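Local coordinates for Svp1-like protein 2 (Kluyveromyces lactis, PDB 4V16) that probably binds phosphoinositides such as phosphatidylinositol 3,5-bisphosphate through a PROPPIN beta-propeller and so associates with membranes, at residues Phe218-Asp229 with Val241-Glu252. Numbering follows the deposited sequence.
Sequences FRRGLDRTSIID and VVSDKWTLHVFE
In the PROPPIN beta-propeller, the connection between two blades leads here into a hairpin (strands 227-232 and 238-243) carrying a classic beta bulge, in which Ile228 and Asp229 both face Val242. The outer strand ending in Phe218 and Arg219 thus passes to the start of strand 227-232, the innermost of the next four-stranded antiparallel blade. Val242 O accepts a hydrogen bond from Ile228 N at 2.8 Å and a weak one from Asp229 N; the carboxylate of Asp229 turns away to Arg186 of the preceding blade. Between the blades, Phe251 CB sits 3.7 Å from the centroid of the Phe218 ring, only 7° off its normal, a CH-pi contact over the face, while the two ring planes incline at 34°. With an alanine in place of Phe218, the Phe251 side chain would probably lose this aromatic cover and a gap would open between the blades. Arg220 CG, anti to the backbone N (chi1 -178°), lies over one face of the His249 ring. Farther out the Arg220 side chain bends at chi2 and chi3, carrying its NH2 to Asp223 OD1 at 2.9 Å, nearly in the guanidinium plane. Arg220, Asp223 and Lys245 form a salt-bridge network, in which Lys245 NZ meets the syn lone pair of Asp223 OD2 at 2.7 Å.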
ATOM      1  N   PHE A 218       3.308  17.641  -8.188  1.00 39.77           N
ATOM      2  CA  PHE A 218       1.913  17.784  -8.584  1.00 34.98           C
ATOM      3  C   PHE A 218       1.132  18.634  -7.588  1.00 34.48           C
ATOM      4  O   PHE A 218       1.541  18.796  -6.438  1.00 38.54           O
ATOM      5  CB  PHE A 218       1.258  16.411  -8.717  1.00 36.66           C
ATOM      6  CG  PHE A 218       1.913  15.524  -9.735  1.00 37.49           C
ATOM      7  CD1 PHE A 218       1.820  15.814 -11.086  1.00 31.04           C
ATOM      8  CD2 PHE A 218       2.613  14.395  -9.341  1.00 34.46           C
ATOM      9  CE1 PHE A 218       2.420  15.000 -12.025  1.00 33.56           C
ATOM     10  CE2 PHE A 218       3.213  13.576 -10.276  1.00 34.61           C
ATOM     11  CZ  PHE A 218       3.115  13.878 -11.620  1.00 42.22           C
ATOM     12  N   ARG A 219       0.006  19.172  -8.043  1.00 35.82           N
ATOM     13  CA  ARG A 219      -0.879  19.960  -7.195  1.00 38.78           C
ATOM     14  C   ARG A 219      -2.269  19.328  -7.184  1.00 36.79           C
ATOM     15  O   ARG A 219      -2.991  19.376  -8.181  1.00 40.93           O
ATOM     16  CB  ARG A 219      -0.937  21.407  -7.685  1.00 41.04           C
ATOM     17  CG  ARG A 219      -1.659  22.353  -6.745  1.00 44.82           C
ATOM     18  CD  ARG A 219      -1.002  23.724  -6.730  1.00 54.24           C
ATOM     19  NE  ARG A 219      -1.686  24.646  -5.828  1.00 67.63           N
ATOM     20  CZ  ARG A 219      -1.607  24.595  -4.501  1.00 68.07           C
ATOM     21  NH1 ARG A 219      -0.879  23.659  -3.905  1.00 59.69           N
ATOM     22  NH2 ARG A 219      -2.265  25.480  -3.764  1.00 67.34           N
ATOM     23  N   ARG A 220      -2.634  18.723  -6.058  1.00 33.82           N
ATOM     24  CA  ARG A 220      -3.916  18.035  -5.944  1.00 37.47           C
ATOM     25  C   ARG A 220      -5.073  19.028  -5.923  1.00 37.83           C
ATOM     26  O   ARG A 220      -6.098  18.806  -6.559  1.00 41.15           O
ATOM     27  CB  ARG A 220      -3.954  17.168  -4.685  1.00 36.77           C
ATOM     28  CG  ARG A 220      -5.247  16.369  -4.514  1.00 39.79           C
ATOM     29  CD  ARG A 220      -5.644  16.242  -3.055  1.00 40.69           C
ATOM     30  NE  ARG A 220      -5.800  17.543  -2.402  1.00 44.09           N
ATOM     31  CZ  ARG A 220      -6.894  18.295  -2.467  1.00 39.57           C
ATOM     32  NH1 ARG A 220      -7.949  17.893  -3.163  1.00 48.03           N
ATOM     33  NH2 ARG A 220      -6.931  19.460  -1.835  1.00 35.57           N
ATOM     34  N   GLY A 221      -4.905  20.114  -5.179  1.00 36.37           N
ATOM     35  CA  GLY A 221      -5.945  21.116  -5.048  1.00 34.14           C
ATOM     36  C   GLY A 221      -5.468  22.278  -4.202  1.00 42.12           C
ATOM     37  O   GLY A 221      -4.351  22.257  -3.688  1.00 49.69           O
ATOM     38  N   LEU A 222      -6.312  23.292  -4.053  1.00 46.84           N
ATOM     39  CA  LEU A 222      -5.945  24.475  -3.284  1.00 47.36           C
ATOM     40  C   LEU A 222      -6.147  24.242  -1.793  1.00 47.67           C
ATOM     41  O   LEU A 222      -5.303  24.617  -0.977  1.00 42.15           O
ATOM     42  CB  LEU A 222      -6.761  25.685  -3.741  1.00 43.78           C
ATOM     43  CG  LEU A 222      -6.523  26.162  -5.174  1.00 50.13           C
ATOM     44  CD1 LEU A 222      -7.449  27.320  -5.488  1.00 52.83           C
ATOM     45  CD2 LEU A 222      -5.073  26.568  -5.389  1.00 59.37           C
ATOM     46  N   ASP A 223      -7.267  23.620  -1.441  1.00 43.28           N
ATOM     47  CA  ASP A 223      -7.603  23.391  -0.041  1.00 38.01           C
ATOM     48  C   ASP A 223      -6.881  22.162   0.496  1.00 42.53           C
ATOM     49  O   ASP A 223      -6.483  21.278  -0.263  1.00 47.01           O
ATOM     50  CB  ASP A 223      -9.120  23.245   0.140  1.00 48.37           C
ATOM     51  CG  ASP A 223      -9.758  22.347  -0.908  1.00 56.98           C
ATOM     52  OD1 ASP A 223      -9.090  21.409  -1.393  1.00 52.90           O
ATOM     53  OD2 ASP A 223     -10.937  22.587  -1.247  1.00 61.80           O
ATOM     54  N   ARG A 224      -6.710  22.116   1.813  1.00 46.25           N
ATOM     55  CA  ARG A 224      -5.986  21.031   2.457  1.00 37.47           C
ATOM     56  C   ARG A 224      -6.891  19.834   2.727  1.00 40.03           C
ATOM     57  O   ARG A 224      -8.034  19.984   3.162  1.00 35.47           O
ATOM     58  CB  ARG A 224      -5.357  21.519   3.762  1.00 37.96           C
ATOM     59  CG  ARG A 224      -4.205  22.486   3.554  1.00 45.76           C
ATOM     60  CD  ARG A 224      -3.721  23.073   4.869  1.00 42.05           C
ATOM     61  NE  ARG A 224      -4.755  23.868   5.524  1.00 46.37           N
ATOM     62  CZ  ARG A 224      -4.573  24.560   6.644  1.00 47.91           C
ATOM     63  NH1 ARG A 224      -3.391  24.562   7.247  1.00 50.06           N
ATOM     64  NH2 ARG A 224      -5.578  25.253   7.164  1.00 43.36           N
ATOM     65  N   THR A 225      -6.358  18.645   2.461  1.00 42.84           N
ATOM     66  CA  THR A 225      -7.078  17.396   2.663  1.00 37.71           C
ATOM     67  C   THR A 225      -6.117  16.319   3.140  1.00 35.14           C
ATOM     68  O   THR A 225      -4.913  16.405   2.903  1.00 38.17           O
ATOM     69  CB  THR A 225      -7.757  16.911   1.367  1.00 40.56           C
ATOM     70  OG1 THR A 225      -6.781  16.813   0.323  1.00 39.73           O
ATOM     71  CG2 THR A 225      -8.865  17.865   0.939  1.00 45.50           C
ATOM     72  N   SER A 226      -6.650  15.307   3.814  1.00 35.82           N
ATOM     73  CA  SER A 226      -5.864  14.129   4.148  1.00 39.29           C
ATOM     74  C   SER A 226      -5.975  13.127   3.005  1.00 36.26           C
ATOM     75  O   SER A 226      -7.069  12.851   2.513  1.00 33.20           O
ATOM     76  CB  SER A 226      -6.335  13.504   5.464  1.00 34.27           C
ATOM     77  OG  SER A 226      -7.692  13.108   5.386  1.00 57.76           O
ATOM     78  N   ILE A 227      -4.833  12.596   2.581  1.00 38.01           N
ATOM     79  CA  ILE A 227      -4.784  11.672   1.455  1.00 32.85           C
ATOM     80  C   ILE A 227      -4.945  10.230   1.930  1.00 29.33           C
ATOM     81  O   ILE A 227      -4.195   9.756   2.783  1.00 40.46           O
ATOM     82  CB  ILE A 227      -3.468  11.840   0.678  1.00 28.67           C
ATOM     83  CG1 ILE A 227      -3.484  13.184  -0.055  1.00 30.25           C
ATOM     84  CG2 ILE A 227      -3.267  10.707  -0.321  1.00 29.29           C
ATOM     85  CD1 ILE A 227      -2.121  13.665  -0.485  1.00 44.54           C
ATOM     86  N   ILE A 228      -5.926   9.540   1.358  1.00 28.70           N
ATOM     87  CA  ILE A 228      -6.298   8.201   1.802  1.00 27.86           C
ATOM     88  C   ILE A 228      -5.397   7.128   1.204  1.00 30.28           C
ATOM     89  O   ILE A 228      -4.997   6.193   1.900  1.00 38.02           O
ATOM     90  CB  ILE A 228      -7.759   7.877   1.436  1.00 29.09           C
ATOM     91  CG1 ILE A 228      -8.696   8.990   1.915  1.00 29.13           C
ATOM     92  CG2 ILE A 228      -8.175   6.534   2.025  1.00 30.12           C
ATOM     93  CD1 ILE A 228      -8.623   9.272   3.401  1.00 26.12           C
ATOM     94  N   ASP A 229      -5.094   7.245  -0.085  1.00 28.19           N
ATOM     95  CA  ASP A 229      -4.209   6.280  -0.729  1.00 32.01           C
ATOM     96  C   ASP A 229      -3.609   6.791  -2.037  1.00 30.75           C
ATOM     97  O   ASP A 229      -4.187   7.643  -2.714  1.00 28.19           O
ATOM     98  CB  ASP A 229      -4.962   4.972  -0.995  1.00 34.60           C
ATOM     99  CG  ASP A 229      -4.029   3.811  -1.295  1.00 30.61           C
ATOM    100  OD1 ASP A 229      -2.909   3.783  -0.742  1.00 33.09           O
ATOM    101  OD2 ASP A 229      -4.418   2.922  -2.081  1.00 29.30           O
ATOM    102  N   VAL A 241      -4.595   8.904  -7.048  1.00 24.19           N
ATOM    103  CA  VAL A 241      -4.676   9.481  -5.709  1.00 27.85           C
ATOM    104  C   VAL A 241      -6.128   9.661  -5.281  1.00 26.21           C
ATOM    105  O   VAL A 241      -6.970  10.064  -6.082  1.00 28.94           O
ATOM    106  CB  VAL A 241      -3.964  10.851  -5.641  1.00 31.55           C
ATOM    107  CG1 VAL A 241      -4.008  11.417  -4.226  1.00 26.66           C
ATOM    108  CG2 VAL A 241      -2.525  10.734  -6.123  1.00 27.97           C
ATOM    109  N   VAL A 242      -6.408   9.369  -4.012  1.00 27.43           N
ATOM    110  CA  VAL A 242      -7.734   9.588  -3.437  1.00 25.29           C
ATOM    111  C   VAL A 242      -7.614  10.354  -2.120  1.00 27.99           C
ATOM    112  O   VAL A 242      -6.835   9.980  -1.242  1.00 28.03           O
ATOM    113  CB  VAL A 242      -8.476   8.257  -3.195  1.00 21.71           C
ATOM    114  CG1 VAL A 242      -9.810   8.501  -2.503  1.00 25.18           C
ATOM    115  CG2 VAL A 242      -8.693   7.519  -4.511  1.00 26.18           C
ATOM    116  N   SER A 243      -8.394  11.424  -1.993  1.00 32.94           N
ATOM    117  CA  SER A 243      -8.379  12.264  -0.799  1.00 31.54           C
ATOM    118  C   SER A 243      -9.602  11.998   0.069  1.00 31.54           C
ATOM    119  O   SER A 243     -10.510  11.275  -0.337  1.00 29.73           O
ATOM    120  CB  SER A 243      -8.335  13.740  -1.188  1.00 34.26           C
ATOM    121  OG  SER A 243      -9.443  14.072  -2.006  1.00 35.43           O
ATOM    122  N   ASP A 244      -9.627  12.591   1.259  1.00 38.26           N
ATOM    123  CA  ASP A 244     -10.785  12.464   2.138  1.00 35.12           C
ATOM    124  C   ASP A 244     -11.937  13.324   1.617  1.00 34.10           C
ATOM    125  O   ASP A 244     -13.050  13.268   2.139  1.00 37.04           O
ATOM    126  CB  ASP A 244     -10.422  12.841   3.581  1.00 35.07           C
ATOM    127  CG  ASP A 244     -10.060  14.308   3.741  1.00 41.01           C
ATOM    128  OD1 ASP A 244      -9.914  15.013   2.723  1.00 43.49           O
ATOM    129  OD2 ASP A 244      -9.906  14.754   4.898  1.00 41.11           O
ATOM    130  N   LYS A 245     -11.657  14.128   0.592  1.00 37.23           N
ATOM    131  CA  LYS A 245     -12.706  14.766  -0.205  1.00 32.95           C
ATOM    132  C   LYS A 245     -13.445  13.711  -1.023  1.00 33.48           C
ATOM    133  O   LYS A 245     -14.535  13.960  -1.533  1.00 32.74           O
ATOM    134  CB  LYS A 245     -12.120  15.818  -1.146  1.00 39.36           C
ATOM    135  CG  LYS A 245     -12.256  17.257  -0.692  1.00 39.44           C
ATOM    136  CD  LYS A 245     -12.109  18.184  -1.889  1.00 53.44           C
ATOM    137  CE  LYS A 245     -11.898  19.629  -1.482  1.00 65.89           C
ATOM    138  NZ  LYS A 245     -11.797  20.513  -2.678  1.00 62.09           N
ATOM    139  N   TRP A 246     -12.819  12.543  -1.155  1.00 35.59           N
ATOM    140  CA  TRP A 246     -13.364  11.419  -1.910  1.00 32.04           C
ATOM    141  C   TRP A 246     -13.464  11.768  -3.386  1.00 30.86           C
ATOM    142  O   TRP A 246     -14.478  11.529  -4.042  1.00 32.97           O
ATOM    143  CB  TRP A 246     -14.714  10.990  -1.339  1.00 31.42           C
ATOM    144  CG  TRP A 246     -14.593  10.668   0.105  1.00 34.28           C
ATOM    145  CD1 TRP A 246     -15.226  11.279   1.143  1.00 33.75           C
ATOM    146  CD2 TRP A 246     -13.749   9.667   0.680  1.00 35.24           C
ATOM    147  NE1 TRP A 246     -14.839  10.713   2.333  1.00 35.56           N
ATOM    148  CE2 TRP A 246     -13.930   9.719   2.075  1.00 36.28           C
ATOM    149  CE3 TRP A 246     -12.860   8.725   0.152  1.00 33.90           C
ATOM    150  CZ2 TRP A 246     -13.260   8.866   2.947  1.00 40.08           C
ATOM    151  CZ3 TRP A 246     -12.195   7.879   1.019  1.00 34.78           C
ATOM    152  CH2 TRP A 246     -12.397   7.956   2.401  1.00 36.90           C
ATOM    153  N   THR A 247     -12.375  12.341  -3.887  1.00 33.73           N
ATOM    154  CA  THR A 247     -12.175  12.559  -5.310  1.00 30.89           C
ATOM    155  C   THR A 247     -10.995  11.707  -5.766  1.00 31.40           C
ATOM    156  O   THR A 247      -9.928  11.735  -5.149  1.00 27.78           O
ATOM    157  CB  THR A 247     -11.902  14.043  -5.629  1.00 33.37           C
ATOM    158  OG1 THR A 247     -12.985  14.849  -5.147  1.00 34.14           O
ATOM    159  CG2 THR A 247     -11.738  14.255  -7.129  1.00 29.45           C
ATOM    160  N   LEU A 248     -11.196  10.940  -6.834  1.00 30.44           N
ATOM    161  CA  LEU A 248     -10.124  10.148  -7.426  1.00 25.40           C
ATOM    162  C   LEU A 248      -9.357  10.987  -8.444  1.00 25.88           C
ATOM    163  O   LEU A 248      -9.928  11.442  -9.435  1.00 28.23           O
ATOM    164  CB  LEU A 248     -10.687   8.887  -8.086  1.00 28.35           C
ATOM    165  CG  LEU A 248      -9.710   8.022  -8.891  1.00 29.87           C
ATOM    166  CD1 LEU A 248      -8.574   7.522  -8.016  1.00 25.44           C
ATOM    167  CD2 LEU A 248     -10.445   6.854  -9.535  1.00 25.61           C
ATOM    168  N   HIS A 249      -8.069  11.195  -8.184  1.00 30.36           N
ATOM    169  CA  HIS A 249      -7.191  11.925  -9.096  1.00 30.64           C
ATOM    170  C   HIS A 249      -6.273  10.973  -9.854  1.00 32.83           C
ATOM    171  O   HIS A 249      -5.987   9.870  -9.388  1.00 35.74           O
ATOM    172  CB  HIS A 249      -6.338  12.940  -8.334  1.00 31.54           C
ATOM    173  CG  HIS A 249      -7.133  13.966  -7.589  1.00 34.10           C
ATOM    174  ND1 HIS A 249      -7.482  15.179  -8.139  1.00 36.28           N
ATOM    175  CD2 HIS A 249      -7.637  13.962  -6.332  1.00 31.86           C
ATOM    176  CE1 HIS A 249      -8.174  15.878  -7.256  1.00 38.05           C
ATOM    177  NE2 HIS A 249      -8.281  15.161  -6.151  1.00 41.33           N
ATOM    178  N   VAL A 250      -5.814  11.409 -11.023  1.00 35.99           N
ATOM    179  CA  VAL A 250      -4.804  10.679 -11.779  1.00 31.69           C
ATOM    180  C   VAL A 250      -3.812  11.676 -12.369  1.00 30.11           C
ATOM    181  O   VAL A 250      -4.204  12.591 -13.090  1.00 32.04           O
ATOM    182  CB  VAL A 250      -5.425   9.834 -12.903  1.00 28.66           C
ATOM    183  CG1 VAL A 250      -4.350   9.024 -13.614  1.00 28.01           C
ATOM    184  CG2 VAL A 250      -6.502   8.913 -12.343  1.00 28.95           C
ATOM    185  N   PHE A 251      -2.534  11.497 -12.049  1.00 30.15           N
ATOM    186  CA  PHE A 251      -1.485  12.399 -12.512  1.00 31.15           C
ATOM    187  C   PHE A 251      -0.579  11.699 -13.519  1.00 31.87           C
ATOM    188  O   PHE A 251      -0.218  10.538 -13.328  1.00 34.65           O
ATOM    189  CB  PHE A 251      -0.662  12.908 -11.327  1.00 29.20           C
ATOM    190  CG  PHE A 251      -1.481  13.586 -10.264  1.00 31.40           C
ATOM    191  CD1 PHE A 251      -1.740  14.946 -10.328  1.00 34.91           C
ATOM    192  CD2 PHE A 251      -1.990  12.865  -9.197  1.00 31.21           C
ATOM    193  CE1 PHE A 251      -2.494  15.573  -9.349  1.00 30.80           C
ATOM    194  CE2 PHE A 251      -2.743  13.486  -8.215  1.00 28.78           C
ATOM    195  CZ  PHE A 251      -2.994  14.841  -8.292  1.00 27.26           C
ATOM    196  N   GLU A 252      -0.223  12.402 -14.593  1.00 35.12           N
ATOM    197  CA  GLU A 252       0.689  11.861 -15.596  1.00 34.78           C
ATOM    198  C   GLU A 252       2.121  12.243 -15.237  1.00 36.96           C
ATOM    199  O   GLU A 252       2.380  13.366 -14.805  1.00 37.25           O
ATOM    200  CB  GLU A 252       0.326  12.361 -16.995  1.00 39.37           C
ATOM    201  CG  GLU A 252       0.874  11.484 -18.107  1.00 51.93           C
ATOM    202  CD  GLU A 252       0.296  11.825 -19.467  1.00 59.79           C
ATOM    203  OE1 GLU A 252       0.034  13.020 -19.723  1.00 52.57           O
ATOM    204  OE2 GLU A 252       0.105  10.895 -20.280  1.00 58.66           O
TER